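Local coordinates for protein GH127 beta-L-arabinofuranoside (Geobacillus stearothermophilus, PDB 4QK0) that probably hydrolyses beta-L-arabinofuranosides, releasing L-arabinose, as a glycoside hydrolase of family 127, at residues 337-348 with 359-368. Sequence-based numbering, arbitrary orientation.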
loop_
_atom_site.group_PDB
_atom_site.type_symbol
_atom_site.label_atom_id
_atom_site.label_comp_id
_atom_site.label_asym_id
_atom_site.label_seq_id
_atom_site.Cartn_x
_atom_site.Cartn_y
_atom_site.Cartn_z
ATOM N N SER A 337 -13.593 14.334 -6.739
ATOM C CA SER A 337 -14.703 14.688 -5.890
ATOM C C SER A 337 -15.503 15.863 -6.509
ATOM O O SER A 337 -16.735 15.869 -6.453
ATOM C CB SER A 337 -14.242 15.022 -4.489
ATOM O OG SER A 337 -14.056 13.822 -3.771
ATOM N N ILE A 338 -14.797 16.798 -7.151
ATOM C CA ILE A 338 -15.424 17.831 -7.923
ATOM C C ILE A 338 -16.221 17.180 -9.038
ATOM O O ILE A 338 -17.371 17.537 -9.308
ATOM C CB ILE A 338 -14.362 18.779 -8.492
ATOM C CG1 ILE A 338 -13.669 19.550 -7.368
ATOM C CG2 ILE A 338 -14.962 19.713 -9.520
ATOM C CD1 ILE A 338 -12.456 20.329 -7.860
ATOM N N ALA A 339 -15.617 16.221 -9.738
ATOM C CA ALA A 339 -16.329 15.560 -10.852
ATOM C C ALA A 339 -17.583 14.826 -10.351
ATOM O O ALA A 339 -18.596 14.762 -11.044
ATOM C CB ALA A 339 -15.431 14.576 -11.542
ATOM N N LEU A 340 -17.531 14.302 -9.133
ATOM C CA LEU A 340 -18.711 13.653 -8.593
ATOM C C LEU A 340 -19.827 14.678 -8.419
ATOM O O LEU A 340 -20.987 14.411 -8.677
ATOM C CB LEU A 340 -18.385 12.975 -7.302
ATOM C CG LEU A 340 -19.465 12.291 -6.479
ATOM C CD1 LEU A 340 -20.186 11.225 -7.298
ATOM C CD2 LEU A 340 -18.839 11.675 -5.242
ATOM N N VAL A 341 -19.477 15.861 -7.977
ATOM C CA VAL A 341 -20.482 16.898 -7.845
ATOM C C VAL A 341 -21.162 17.178 -9.212
ATOM O O VAL A 341 -22.391 17.278 -9.280
ATOM C CB VAL A 341 -19.887 18.184 -7.294
ATOM C CG1 VAL A 341 -20.925 19.323 -7.331
ATOM C CG2 VAL A 341 -19.410 17.964 -5.856
ATOM N N PHE A 342 -20.370 17.313 -10.262
ATOM C CA PHE A 342 -20.917 17.549 -11.604
ATOM C C PHE A 342 -21.884 16.417 -11.978
ATOM O O PHE A 342 -22.951 16.673 -12.530
ATOM C CB PHE A 342 -19.862 17.640 -12.704
ATOM C CG PHE A 342 -18.829 18.730 -12.523
ATOM C CD1 PHE A 342 -19.121 19.920 -11.869
ATOM C CD2 PHE A 342 -17.551 18.561 -13.039
ATOM C CE1 PHE A 342 -18.150 20.920 -11.731
ATOM C CE2 PHE A 342 -16.569 19.572 -12.915
ATOM C CZ PHE A 342 -16.881 20.756 -12.265
ATOM N N TRP A 343 -21.484 15.188 -11.717
ATOM C CA TRP A 343 -22.296 14.036 -12.045
ATOM C C TRP A 343 -23.629 14.107 -11.329
ATOM O O TRP A 343 -24.671 13.927 -11.963
ATOM C CB TRP A 343 -21.589 12.780 -11.649
ATOM C CG TRP A 343 -22.260 11.546 -12.072
ATOM C CD1 TRP A 343 -23.178 11.404 -13.075
ATOM C CD2 TRP A 343 -22.019 10.226 -11.572
ATOM N NE1 TRP A 343 -23.516 10.090 -13.214
ATOM C CE2 TRP A 343 -22.816 9.339 -12.322
ATOM C CE3 TRP A 343 -21.175 9.706 -10.589
ATOM C CZ2 TRP A 343 -22.835 7.938 -12.086
ATOM C CZ3 TRP A 343 -21.189 8.320 -10.352
ATOM C CH2 TRP A 343 -22.001 7.452 -11.104
ATOM N N THR A 344 -23.613 14.433 -10.044
ATOM C CA THR A 344 -24.840 14.442 -9.275
ATOM C C THR A 344 -25.851 15.429 -9.863
ATOM O O THR A 344 -27.052 15.203 -9.852
ATOM C CB THR A 344 -24.621 14.810 -7.791
ATOM O OG1 THR A 344 -23.990 16.098 -7.697
ATOM C CG2 THR A 344 -23.722 13.773 -7.109
ATOM N N ARG A 345 -25.367 16.550 -10.328
ATOM C CA ARG A 345 -26.243 17.530 -10.889
ATOM C C ARG A 345 -26.990 16.986 -12.118
ATOM O O ARG A 345 -28.138 17.267 -12.265
ATOM C CB ARG A 345 -25.474 18.794 -11.230
ATOM C CG ARG A 345 -26.372 20.012 -11.405
ATOM C CD ARG A 345 -25.522 21.139 -11.923
ATOM N NE ARG A 345 -26.286 22.252 -12.441
ATOM C CZ ARG A 345 -25.734 23.309 -13.028
ATOM N NH1 ARG A 345 -24.411 23.404 -13.161
ATOM N NH2 ARG A 345 -26.507 24.279 -13.480
ATOM N N ARG A 346 -26.318 16.257 -13.005
ATOM C CA ARG A 346 -26.978 15.642 -14.130
ATOM C C ARG A 346 -27.889 14.511 -13.703
ATOM O O ARG A 346 -28.916 14.255 -14.359
ATOM C CB ARG A 346 -25.980 15.107 -15.143
ATOM C CG ARG A 346 -25.177 16.195 -15.823
ATOM C CD ARG A 346 -26.059 17.143 -16.610
ATOM N NE ARG A 346 -25.323 17.948 -17.573
ATOM C CZ ARG A 346 -25.877 18.825 -18.411
ATOM N NH1 ARG A 346 -27.187 19.004 -18.407
ATOM N NH2 ARG A 346 -25.116 19.555 -19.249
HETATM N N MSE A 347 -27.508 13.779 -12.651
HETATM C CA MSE A 347 -28.386 12.684 -12.192
HETATM C C MSE A 347 -29.674 13.309 -11.724
HETATM O O MSE A 347 -30.730 12.760 -11.933
HETATM C CB MSE A 347 -27.824 11.835 -11.076
HETATM C CG MSE A 347 -26.607 10.989 -11.466
HETATM SE SE MSE A 347 -26.986 9.686 -12.863
HETATM C CE MSE A 347 -28.125 8.420 -11.884
ATOM N N LEU A 348 -29.601 14.429 -11.049
ATOM C CA LEU A 348 -30.790 15.114 -10.588
ATOM C C LEU A 348 -31.714 15.527 -11.741
ATOM O O LEU A 348 -32.901 15.534 -11.584
ATOM C CB LEU A 348 -30.425 16.356 -9.800
ATOM C CG LEU A 348 -29.989 16.019 -8.378
ATOM C CD1 LEU A 348 -29.398 17.248 -7.705
ATOM C CD2 LEU A 348 -31.156 15.455 -7.584
ATOM N N VAL A 359 -25.348 12.947 -1.892
ATOM C CA VAL A 359 -23.967 12.771 -2.325
ATOM C C VAL A 359 -23.308 14.072 -2.726
ATOM O O VAL A 359 -22.132 14.342 -2.365
ATOM C CB VAL A 359 -23.868 11.737 -3.429
ATOM C CG1 VAL A 359 -22.482 11.638 -3.999
ATOM C CG2 VAL A 359 -24.212 10.384 -2.847
HETATM N N MSE A 360 -24.015 14.880 -3.499
HETATM C CA MSE A 360 -23.499 16.157 -3.899
HETATM C C MSE A 360 -23.063 16.888 -2.652
HETATM O O MSE A 360 -21.990 17.488 -2.633
HETATM C CB MSE A 360 -24.645 16.929 -4.602
HETATM C CG MSE A 360 -24.234 18.314 -5.015
HETATM SE SE MSE A 360 -25.683 19.387 -5.837
HETATM C CE MSE A 360 -25.738 18.357 -7.352
ATOM N N GLU A 361 -23.936 16.903 -1.629
ATOM C CA GLU A 361 -23.678 17.658 -0.413
ATOM C C GLU A 361 -22.494 17.058 0.338
ATOM O O GLU A 361 -21.608 17.783 0.813
ATOM C CB GLU A 361 -24.926 17.663 0.440
ATOM C CG GLU A 361 -24.769 18.172 1.851
ATOM C CD GLU A 361 -26.078 18.189 2.600
ATOM O OE1 GLU A 361 -26.534 17.084 3.008
ATOM O OE2 GLU A 361 -26.643 19.312 2.829
ATOM N N ARG A 362 -22.455 15.723 0.445
ATOM C CA ARG A 362 -21.281 15.033 1.046
ATOM C C ARG A 362 -19.938 15.473 0.392
ATOM O O ARG A 362 -19.012 15.887 1.089
ATOM C CB ARG A 362 -21.464 13.554 0.924
ATOM C CG ARG A 362 -20.431 12.700 1.616
ATOM C CD ARG A 362 -20.655 11.223 1.345
ATOM N NE ARG A 362 -21.831 10.686 1.999
ATOM C CZ ARG A 362 -21.966 10.529 3.313
ATOM N NH1 ARG A 362 -20.973 10.826 4.178
ATOM N NH2 ARG A 362 -23.083 10.022 3.797
ATOM N N ALA A 363 -19.872 15.475 -0.922
ATOM C CA ALA A 363 -18.664 15.914 -1.601
ATOM C C ALA A 363 -18.344 17.379 -1.389
ATOM O O ALA A 363 -17.174 17.766 -1.134
ATOM C CB ALA A 363 -18.704 15.611 -3.067
ATOM N N LEU A 364 -19.380 18.187 -1.388
ATOM C CA LEU A 364 -19.214 19.606 -1.239
ATOM C C LEU A 364 -18.685 20.052 0.104
ATOM O O LEU A 364 -17.892 21.023 0.170
ATOM C CB LEU A 364 -20.542 20.336 -1.498
ATOM C CG LEU A 364 -20.936 20.570 -2.960
ATOM C CD1 LEU A 364 -22.348 21.191 -2.983
ATOM C CD2 LEU A 364 -19.979 21.499 -3.693
ATOM N N TYR A 365 -19.146 19.428 1.169
ATOM C CA TYR A 365 -18.791 19.854 2.511
ATOM C C TYR A 365 -17.626 19.018 3.107
ATOM O O TYR A 365 -17.281 19.185 4.310
ATOM C CB TYR A 365 -20.012 19.834 3.471
ATOM C CG TYR A 365 -21.070 20.913 3.179
ATOM C CD1 TYR A 365 -22.033 20.703 2.223
ATOM C CD2 TYR A 365 -21.040 22.149 3.800
ATOM C CE1 TYR A 365 -22.984 21.667 1.932
ATOM C CE2 TYR A 365 -21.986 23.128 3.525
ATOM C CZ TYR A 365 -22.959 22.882 2.574
ATOM O OH TYR A 365 -23.926 23.809 2.227
ATOM N N ASN A 366 -17.028 18.146 2.302
ATOM C CA ASN A 366 -15.989 17.229 2.813
ATOM C C ASN A 366 -14.873 17.084 1.848
ATOM O O ASN A 366 -13.969 17.891 1.856
ATOM C CB ASN A 366 -16.593 15.897 3.192
ATOM C CG ASN A 366 -17.641 16.047 4.298
ATOM O OD1 ASN A 366 -17.308 16.135 5.485
ATOM N ND2 ASN A 366 -18.925 16.020 3.919
ATOM N N GLY A 367 -14.947 16.168 0.921
ATOM C CA GLY A 367 -13.792 15.854 0.085
ATOM C C GLY A 367 -13.412 16.749 -1.060
ATOM O O GLY A 367 -12.490 16.402 -1.834
ATOM N N THR A 368 -14.153 17.834 -1.264
ATOM C CA THR A 368 -13.763 18.815 -2.283
ATOM C C THR A 368 -12.970 19.894 -1.543
ATOM O O THR A 368 -11.827 20.116 -1.846
ATOM C CB THR A 368 -14.954 19.500 -3.017
ATOM O OG1 THR A 368 -15.880 20.007 -2.043
ATOM C CG2 THR A 368 -15.658 18.522 -3.925
#
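V341 and M360 have the nearest CA atoms across the two segments, 5.0 Å apart. The segment axes approach to 8.8 Å, and their directions differ by 156°, close to antiparallel. The side chain of M360, a selenomethionine, runs at about a right angle to V341, with CG near V341 CG1. It leaves the backbone extended, CG anti to N, then turns about the CG-SE bond (chi3 -69°); this turn brings CE within 3.8 Å of L348 CD1, although the place of CE is less sure because it sits too close to T344 OG1 in the model. V341 puts its other branch, CG2, 3.7 Å from A363 CB, with L364 CD2 farther off. Nearby, L340 meets V359 at about a right angle, CD2 to CG1 at 3.8 Å.

At the far end T368 CG2 lies 3.7 Å from S337 C, while T368 OG1 donates to A363 O (2.7 Å), tilted 30° from the carbonyl plane. An alanine at this position would lose both the methyl lying on S337 and the hydroxyl, and is likely to leave A363 O without its hydroxyl partner and open a gap beside S337. S337 turns its CB toward segment 359-368, while its OG hydrogen-bonds to G308 O.

No hydrogen bond joins the segments; buried apolar packing does. The arrangement is a helical hairpin, two consecutive antiparallel helices of the GH127 catalytic domain, consistent with the (alpha/alpha)6 barrel of six-hairpin glycosidases.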